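Local coordinates for protein tannase (Lactobacillus plantarum, PDB 4JUI) that probably hydrolyses the galloyl ester bonds of tannins, as an alpha/beta-hydrolase-type tannase, here with ethyl gallate bound in its pocket, at residues W227-P232 / T341-V346; D420-F425 / I450-D455. The protein carries 1 engineered substitution. All blocks are in the same frame, centred on the assembly; numbering follows the deposited sequence.

Interaction 1: W227-P232 / T341-V346; sequences WHRYQP and TRMKAV. With EGR (ethyl 3,4,5-trihydroxybenzoate), chain C.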
# COMPACT_ATOMS: atom_id res chain seq x y z
N TRP A 227 19.94 -7.61 13.22
CA TRP A 227 19.01 -6.76 12.49
C TRP A 227 19.47 -5.31 12.39
O TRP A 227 20.31 -4.85 13.18
CB TRP A 227 17.59 -6.83 13.09
CG TRP A 227 17.52 -6.60 14.56
CD1 TRP A 227 17.59 -7.54 15.54
CD2 TRP A 227 17.33 -5.34 15.22
NE1 TRP A 227 17.46 -6.95 16.78
CE2 TRP A 227 17.30 -5.60 16.60
CE3 TRP A 227 17.19 -4.03 14.77
CZ2 TRP A 227 17.13 -4.59 17.55
CZ3 TRP A 227 17.02 -3.02 15.71
CH2 TRP A 227 17.00 -3.31 17.08
N HIS A 228 18.93 -4.59 11.40
CA HIS A 228 19.35 -3.22 11.12
C HIS A 228 18.16 -2.42 10.61
O HIS A 228 17.56 -2.79 9.60
CB HIS A 228 20.48 -3.21 10.09
CG HIS A 228 21.61 -4.13 10.43
ND1 HIS A 228 22.71 -3.73 11.16
CD2 HIS A 228 21.81 -5.45 10.16
CE1 HIS A 228 23.53 -4.75 11.32
NE2 HIS A 228 23.00 -5.81 10.72
N ARG A 229 17.83 -1.34 11.31
CA ARG A 229 16.70 -0.49 10.92
C ARG A 229 16.93 0.95 11.37
O ARG A 229 18.07 1.36 11.60
CB ARG A 229 15.38 -1.03 11.51
CG ARG A 229 15.31 -1.00 13.03
CD ARG A 229 14.06 -1.73 13.53
NE ARG A 229 12.84 -1.25 12.91
CZ ARG A 229 11.65 -1.83 13.05
NH1 ARG A 229 11.52 -2.92 13.80
NH2 ARG A 229 10.58 -1.32 12.44
N TYR A 230 15.84 1.71 11.50
CA TYR A 230 15.94 3.12 11.87
C TYR A 230 15.00 3.51 13.01
O TYR A 230 13.92 2.93 13.17
CB TYR A 230 15.64 4.00 10.65
CG TYR A 230 16.78 4.09 9.67
CD1 TYR A 230 17.61 5.20 9.64
CD2 TYR A 230 17.03 3.07 8.76
CE1 TYR A 230 18.65 5.30 8.74
CE2 TYR A 230 18.07 3.15 7.86
CZ TYR A 230 18.88 4.26 7.85
OH TYR A 230 19.93 4.36 6.96
N GLN A 231 15.43 4.49 13.79
CA GLN A 231 14.58 5.17 14.76
C GLN A 231 14.93 6.65 14.71
O GLN A 231 16.05 7.01 14.32
CB GLN A 231 14.77 4.58 16.17
CG GLN A 231 14.00 3.28 16.41
CD GLN A 231 12.60 3.50 16.95
OE1 GLN A 231 12.32 3.20 18.11
NE2 GLN A 231 11.70 4.01 16.11
N PRO A 232 13.99 7.53 15.08
CA PRO A 232 14.19 8.97 14.84
C PRO A 232 15.30 9.63 15.67
O PRO A 232 15.84 9.04 16.60
CB PRO A 232 12.83 9.57 15.24
CG PRO A 232 12.28 8.61 16.23
CD PRO A 232 12.70 7.26 15.73
N THR A 341 20.45 -8.14 4.47
CA THR A 341 20.23 -7.94 5.92
C THR A 341 18.78 -7.97 6.40
O THR A 341 17.86 -7.53 5.71
CB THR A 341 20.91 -6.68 6.52
OG1 THR A 341 20.16 -5.51 6.15
CG2 THR A 341 22.34 -6.55 6.05
N ARG A 342 18.59 -8.50 7.61
CA ARG A 342 17.30 -8.47 8.29
C ARG A 342 17.06 -7.06 8.86
O ARG A 342 17.98 -6.44 9.39
CB ARG A 342 17.32 -9.50 9.42
CG ARG A 342 16.16 -9.39 10.39
CD ARG A 342 16.42 -10.16 11.68
NE ARG A 342 16.12 -11.58 11.55
CZ ARG A 342 14.92 -12.13 11.74
NH1 ARG A 342 14.78 -13.44 11.62
NH2 ARG A 342 13.88 -11.37 12.08
N MET A 343 15.83 -6.56 8.75
CA MET A 343 15.48 -5.25 9.29
C MET A 343 14.81 -5.33 10.66
O MET A 343 15.22 -4.65 11.61
CB MET A 343 14.57 -4.49 8.33
CG MET A 343 14.02 -3.18 8.90
SD MET A 343 12.76 -2.44 7.84
CE MET A 343 12.32 -1.00 8.82
N LYS A 344 13.79 -6.16 10.76
CA LYS A 344 12.94 -6.22 11.94
C LYS A 344 13.26 -7.41 12.83
O LYS A 344 13.76 -8.43 12.35
CB LYS A 344 11.48 -6.28 11.52
CG LYS A 344 11.01 -4.99 10.85
CD LYS A 344 9.58 -5.10 10.36
CE LYS A 344 9.15 -3.76 9.77
NZ LYS A 344 7.75 -3.79 9.26
N ALA A 345 12.96 -7.28 14.11
CA ALA A 345 13.19 -8.34 15.09
C ALA A 345 12.02 -9.33 15.10
O ALA A 345 11.29 -9.44 14.11
CB ALA A 345 13.41 -7.77 16.47
N VAL A 346 11.85 -10.06 16.20
CA VAL A 346 10.89 -11.17 16.27
C VAL A 346 9.96 -11.09 17.48
O VAL A 346 10.43 -11.10 18.62
CB VAL A 346 11.63 -12.54 16.37
CG1 VAL A 346 10.61 -13.68 16.27
CG2 VAL A 346 12.67 -12.67 15.27
C01 EGR C . 6.89 3.64 7.55
C02 EGR C . 7.09 3.16 6.15
O03 EGR C . 6.05 2.52 5.47
C04 EGR C . 4.89 2.04 6.08
O05 EGR C . 3.76 2.36 5.72
C06 EGR C . 5.02 0.88 6.99
C07 EGR C . 3.93 0.51 7.77
C08 EGR C . 4.05 -0.56 8.63
O09 EGR C . 2.98 -0.93 9.41
C10 EGR C . 5.25 -1.26 8.70
O11 EGR C . 5.37 -2.33 9.55
C12 EGR C . 6.33 -0.89 7.90
O13 EGR C . 7.52 -1.56 7.96
C14 EGR C . 6.21 0.18 7.05

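Interaction 2: D420-F425 / I450-D455; sequences DRDTSF and IPHSGD. With EGR (ethyl 3,4,5-trihydroxybenzoate), chain C.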
# COMPACT_ATOMS: atom_id res chain seq x y z
N ASP A 420 13.84 -4.12 -0.43
CA ASP A 420 12.87 -3.75 0.60
C ASP A 420 12.68 -4.91 1.58
O ASP A 420 12.13 -5.95 1.22
CB ASP A 420 11.53 -3.37 -0.06
CG ASP A 420 10.48 -2.86 0.94
OD1 ASP A 420 10.51 -3.25 2.13
OD2 ASP A 420 9.60 -2.08 0.51
N ARG A 421 13.12 -4.71 2.82
CA ARG A 421 13.03 -5.75 3.85
C ARG A 421 11.98 -5.43 4.90
O ARG A 421 12.00 -6.03 5.98
CB ARG A 421 14.39 -5.93 4.53
CG ARG A 421 15.56 -5.99 3.57
CD ARG A 421 16.44 -4.75 3.69
NE ARG A 421 17.21 -4.73 4.93
CZ ARG A 421 17.14 -3.77 5.85
NH1 ARG A 421 16.32 -2.74 5.67
NH2 ARG A 421 17.88 -3.84 6.94
N ASP A 422 11.08 -4.50 4.61
CA ASP A 422 10.04 -4.11 5.58
C ASP A 422 9.00 -5.21 5.80
O ASP A 422 8.38 -5.30 6.87
CB ASP A 422 9.38 -2.80 5.14
CG ASP A 422 10.18 -1.57 5.56
OD1 ASP A 422 11.32 -1.42 5.08
OD2 ASP A 422 9.66 -0.77 6.37
N THR A 423 8.81 -6.05 4.80
CA THR A 423 8.03 -7.26 4.96
C THR A 423 8.65 -8.30 4.04
O THR A 423 9.42 -7.95 3.14
CB THR A 423 6.53 -7.02 4.63
OG1 THR A 423 5.74 -8.10 5.12
CG2 THR A 423 6.30 -6.86 3.12
N SER A 424 8.37 -9.58 4.27
CA SER A 424 8.91 -10.64 3.41
C SER A 424 8.45 -10.52 1.96
O SER A 424 7.33 -10.10 1.69
CB SER A 424 8.48 -12.01 3.94
OG SER A 424 8.80 -13.03 2.99
N PHE A 425 9.30 -10.93 1.02
CA PHE A 425 8.89 -10.95 -0.38
C PHE A 425 7.67 -11.85 -0.59
O PHE A 425 6.90 -11.65 -1.53
CB PHE A 425 10.03 -11.43 -1.28
CG PHE A 425 11.26 -10.56 -1.22
CD1 PHE A 425 11.20 -9.23 -1.59
CD2 PHE A 425 12.47 -11.09 -0.80
CE1 PHE A 425 12.34 -8.43 -1.53
CE2 PHE A 425 13.61 -10.30 -0.73
CZ PHE A 425 13.54 -8.97 -1.10
N ILE A 450 15.75 -1.65 -5.29
CA ILE A 450 14.85 -0.61 -4.84
C ILE A 450 14.52 -0.83 -3.37
O ILE A 450 14.16 -1.94 -2.96
CB ILE A 450 13.56 -0.58 -5.68
CG1 ILE A 450 13.88 -0.10 -7.10
CG2 ILE A 450 12.51 0.31 -5.02
CD1 ILE A 450 14.37 1.34 -7.17
N PRO A 451 14.69 0.21 -2.55
CA PRO A 451 14.41 0.08 -1.11
C PRO A 451 12.94 0.30 -0.80
O PRO A 451 12.10 0.33 -1.71
CB PRO A 451 15.24 1.22 -0.50
CG PRO A 451 15.23 2.27 -1.56
CD PRO A 451 15.24 1.54 -2.89
N HIS A 452 12.61 0.43 0.48
CA HIS A 452 11.24 0.68 0.90
C HIS A 452 10.87 2.09 0.42
O HIS A 452 11.36 3.08 0.94
CB HIS A 452 11.15 0.56 2.42
CG HIS A 452 9.75 0.55 2.95
ND1 HIS A 452 8.83 -0.42 2.61
CD2 HIS A 452 9.13 1.39 3.81
CE1 HIS A 452 7.69 -0.17 3.24
NE2 HIS A 452 7.84 0.92 3.97
N SER A 453 10.00 2.14 -0.59
CA SER A 453 9.71 3.38 -1.31
C SER A 453 8.60 3.13 -2.33
O SER A 453 8.15 2.00 -2.50
CB SER A 453 10.95 3.90 -2.02
OG SER A 453 11.42 2.95 -2.97
N GLY A 454 8.16 4.19 -3.00
CA GLY A 454 7.15 4.06 -4.03
C GLY A 454 7.30 5.13 -5.10
O GLY A 454 8.15 6.02 -4.99
N ASP A 455 6.48 5.04 -6.14
CA ASP A 455 6.39 6.09 -7.16
C ASP A 455 7.71 6.37 -7.87
O ASP A 455 7.94 7.49 -8.33
CB ASP A 455 5.89 7.39 -6.52
CG ASP A 455 4.44 7.33 -6.08
OD1 ASP A 455 3.86 6.23 -6.03
OD2 ASP A 455 3.87 8.41 -5.79
C01 EGR C . 6.89 3.64 7.55
C02 EGR C . 7.09 3.16 6.15
O03 EGR C . 6.05 2.52 5.47
C04 EGR C . 4.89 2.04 6.08
O05 EGR C . 3.76 2.36 5.72
C06 EGR C . 5.02 0.88 6.99
C07 EGR C . 3.93 0.51 7.77
C08 EGR C . 4.05 -0.56 8.63
O09 EGR C . 2.98 -0.93 9.41
C10 EGR C . 5.25 -1.26 8.70
O11 EGR C . 5.37 -2.33 9.55
C12 EGR C . 6.33 -0.89 7.90
O13 EGR C . 7.52 -1.56 7.96
C14 EGR C . 6.21 0.18 7.05
O HOH W 1 9.83 -1.19 -1.92

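Interaction 1: W227-P232 / T341-V346
Arg229 packs on Met343 and Lys344 where strand 226-232, one arm of a beta hairpin with strand 244-250, lies against the loop after helix 333-340. Arg229 CB points toward that loop and sits 3.6 Å from Met343 CG, the two side chains crossing at about a right angle. A bend at chi3 (-53°) then turns the guanidinium so that one face covers the lysine chain, with Arg229 NH1 3.6 Å from Lys344 CG. Lys344 itself runs fully extended beyond CG, which carries NZ to two neighbouring hydroxyls of ethyl gallate: 2.6 Å to O13 and 2.8 Å to O11. NZ also bonds to Asp422 O, so three oxygens grip the ammonium group.

Further back along the strand, Ala345 CB rests over one face of the Trp227 indole, offset toward its rim and 4.1 Å from NE1. The His228 and Thr341 side chains cross at about a right angle, His228 CD2 against Thr341 CB, while His228 NE2 bonds to Asp226. Backbone evidence for close apposition is a bent bond, His228 N to Arg342 O at 2.9 Å and 140°, together with a CA-H...O contact of 3.2 Å from Met343 CA to His228 O. The loop is also braced from within: beside its salt bridge to Glu218, Arg342 NH2 donates to Lys344 O, which lies in the guanidinium plane, 3.0 Å away and nearly straight at 167°.

Interaction 2: D420-F425 / I450-D455
Asp420 and Pro451 bring the two loop backbones to a CA-CA distance of 4.5 Å; neither segment is in a regular helix or strand, and the direct hydrogen bond between them is made by side chains. The central group is the imidazole of His452, whose CG stands anti to the backbone N (chi1 -169°), which sets the ring between the Asp420 carboxylate and the ligand ester. Its ND1 donates to Asp420 OD2 at 2.8 Å, near the ring plane, and on the syn side of the oxygen though tilted out of the carboxylate plane, which is turned 85° from the ring. The other oxygen of that carboxylate, OD1, accepts from Asp422 N at 2.8 Å; this Asx turn fixes the rotation of Asp420. A water lies between Asp420 OD2 (2.6 Å) and Pro451 O (2.7 Å).

Asp422 approaches differently: its carboxylate lies flat over the imidazole, the planes only 6° apart, with CG 3.4 Å from His452 CG. From this stacked position OD2 accepts from the ligand hydroxyl O13 at 2.8 Å. At the far edge of the ring, His452 NE2 donates to the alkoxy oxygen O03 of the ester, also at 2.8 Å. An alanine at His452 would probably leave Asp420 OD2 and the ester oxygen without their donor and remove the surface on which Asp422 is stacked. A histidine on the loop after the last strand, paired with an acid on a loop after the preceding one, is consistent with the acid-histidine pair of an alpha/beta-hydrolase active site.

In the fold
Both contacts are partly buried and touch the same ethyl gallate, but interaction 2 is the more central, its centre about 11 Å from the centre of the chain, against about 20 Å for that of interaction 1. Interaction 2 joins loops that follow neighbouring parallel strands of the main sheet; interaction 1 joins a separate hairpin to a loop between helices. Their chemistry differs accordingly: carboxylate-imidazole bonding reaches the ester end of the ligand in interaction 2, whereas in interaction 1 apolar and guanidinium packing lies alongside a lysine that reaches the galloyl hydroxyls. They meet directly, since Arg421 NH2 lies 2.9 Å from His228 O, a probable hydrogen bond, and O13 is shared by Lys344 and Asp422.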